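Long-range contact in sulfur oxidation protein soxB (Thermus thermophilus, PDB 2WDC), which binds two manganese ions and probably acts as a hydrolase of the 5'-nucleotidase family in bacterial sulfur oxidation: residues Leu364-Thr369 / Val537-Val542. Numbering follows the deposited sequence.
Sequences LAVSET and VGRVRV
Val366 and Ser367 pair in parallel with Arg539 and Val540, making strand 539-540 an edge of a three-stranded sheet whose central strand, 365-367, also bonds through Ser367 to Gly413 and Gln414, at the start of the other edge strand. Val366 N bonds to Gly538 O, Val540 N to Val366 O, and Glu368 N to Val540 O (2.8 Å). On the tightly packed face, Val540 CG2 lies 3.8 Å from Ser367 CA, while Leu534 and Leu384 of the flanking helices cover Val540. Beyond the strands, one water gives hydrogens to Ser367 OG and Thr369 OG1 and accepts one from Val542 N; Thr369 OG1 also donates to Val542 O (2.8 Å), from above the carbonyl plane. The looser, solvent-facing side carries charge. Glu368, extended beyond CG, reaches between two arginines: OE2 takes Arg539 NE in the guanidinium plane on its anti lone pair (2.9 Å, N-H...O 176°), and OE1 meets Arg541 NH1 on its anti side but tilted out of the guanidinium plane (3.2 Å). A bend at chi3 (84°) lays a face of the Arg539 guanidinium against Val366 CB. With an alanine at Glu368, both guanidinium groups would probably lose their shared carboxylate and swing more freely. One carboxylate thus probably offsets part of two neighbouring positive charges, tying the exposed arginines to the opposing segment.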
# COMPACT_ATOMS: atom_id res chain seq x y z
N LEU A 364 -23.19 4.77 8.53
CA LEU A 364 -23.65 5.78 7.58
C LEU A 364 -24.65 5.12 6.62
O LEU A 364 -25.64 5.73 6.20
CB LEU A 364 -22.48 6.37 6.78
CG LEU A 364 -21.51 7.25 7.58
CD1 LEU A 364 -20.27 7.58 6.75
CD2 LEU A 364 -22.21 8.52 8.03
N ALA A 365 -24.35 3.88 6.23
CA ALA A 365 -25.19 3.13 5.31
C ALA A 365 -24.78 1.67 5.39
O ALA A 365 -23.73 1.36 5.96
CB ALA A 365 -24.99 3.63 3.88
N VAL A 366 -25.59 0.79 4.83
CA VAL A 366 -25.25 -0.63 4.78
C VAL A 366 -24.93 -1.00 3.34
O VAL A 366 -25.63 -0.60 2.42
CB VAL A 366 -26.40 -1.50 5.30
CG1 VAL A 366 -26.13 -2.98 4.99
CG2 VAL A 366 -26.58 -1.30 6.80
N SER A 367 -23.86 -1.77 3.13
CA SER A 367 -23.54 -2.22 1.79
C SER A 367 -24.08 -3.63 1.61
O SER A 367 -23.81 -4.50 2.43
CB SER A 367 -22.02 -2.25 1.56
OG SER A 367 -21.74 -2.65 0.24
N GLU A 368 -24.85 -3.84 0.55
CA GLU A 368 -25.42 -5.16 0.31
C GLU A 368 -24.45 -6.11 -0.40
O GLU A 368 -24.64 -7.33 -0.39
CB GLU A 368 -26.73 -5.04 -0.48
CG GLU A 368 -27.78 -4.25 0.27
CD GLU A 368 -29.12 -4.22 -0.43
OE1 GLU A 368 -29.22 -4.75 -1.56
OE2 GLU A 368 -30.06 -3.64 0.14
N THR A 369 -23.40 -5.54 -0.98
CA THR A 369 -22.42 -6.34 -1.71
C THR A 369 -20.98 -5.98 -1.31
O THR A 369 -20.73 -4.99 -0.63
CB THR A 369 -22.59 -6.19 -3.23
OG1 THR A 369 -22.39 -4.83 -3.58
CG2 THR A 369 -24.01 -6.62 -3.66
N VAL A 537 -28.87 7.82 0.87
CA VAL A 537 -29.34 6.54 0.34
C VAL A 537 -29.61 5.43 1.37
O VAL A 537 -30.46 4.57 1.13
CB VAL A 537 -28.49 6.04 -0.85
CG1 VAL A 537 -28.42 7.11 -1.93
CG2 VAL A 537 -27.09 5.66 -0.38
N GLY A 538 -28.87 5.42 2.47
CA GLY A 538 -29.06 4.43 3.52
C GLY A 538 -28.49 3.05 3.23
O GLY A 538 -27.98 2.40 4.13
N ARG A 539 -28.64 2.60 1.99
CA ARG A 539 -28.14 1.29 1.57
C ARG A 539 -27.59 1.40 0.16
O ARG A 539 -28.12 2.13 -0.68
CB ARG A 539 -29.27 0.25 1.60
CG ARG A 539 -29.73 -0.13 2.99
CD ARG A 539 -30.83 -1.18 2.93
NE ARG A 539 -30.30 -2.54 2.82
CZ ARG A 539 -29.87 -3.26 3.85
NH1 ARG A 539 -29.90 -2.76 5.08
NH2 ARG A 539 -29.42 -4.50 3.66
N VAL A 540 -26.51 0.67 -0.11
CA VAL A 540 -25.93 0.65 -1.45
C VAL A 540 -25.81 -0.79 -1.92
O VAL A 540 -25.76 -1.71 -1.11
CB VAL A 540 -24.58 1.38 -1.52
CG1 VAL A 540 -24.76 2.86 -1.25
CG2 VAL A 540 -23.59 0.77 -0.56
N ARG A 541 -25.81 -0.97 -3.24
CA ARG A 541 -25.69 -2.30 -3.83
C ARG A 541 -24.98 -2.21 -5.17
O ARG A 541 -25.60 -2.27 -6.23
CB ARG A 541 -27.06 -2.97 -3.97
CG ARG A 541 -26.97 -4.38 -4.53
CD ARG A 541 -28.33 -5.05 -4.65
NE ARG A 541 -28.20 -6.42 -5.10
CZ ARG A 541 -28.03 -7.46 -4.29
NH1 ARG A 541 -27.99 -7.28 -2.98
NH2 ARG A 541 -27.91 -8.68 -4.79
N VAL A 542 -23.67 -2.04 -5.11
CA VAL A 542 -22.85 -1.91 -6.30
C VAL A 542 -22.52 -3.27 -6.87
O VAL A 542 -21.83 -4.07 -6.24
CB VAL A 542 -21.57 -1.13 -5.97
CG1 VAL A 542 -20.76 -0.90 -7.24
CG2 VAL A 542 -21.91 0.18 -5.29
O HOH W 1 -22.63 -2.48 -2.42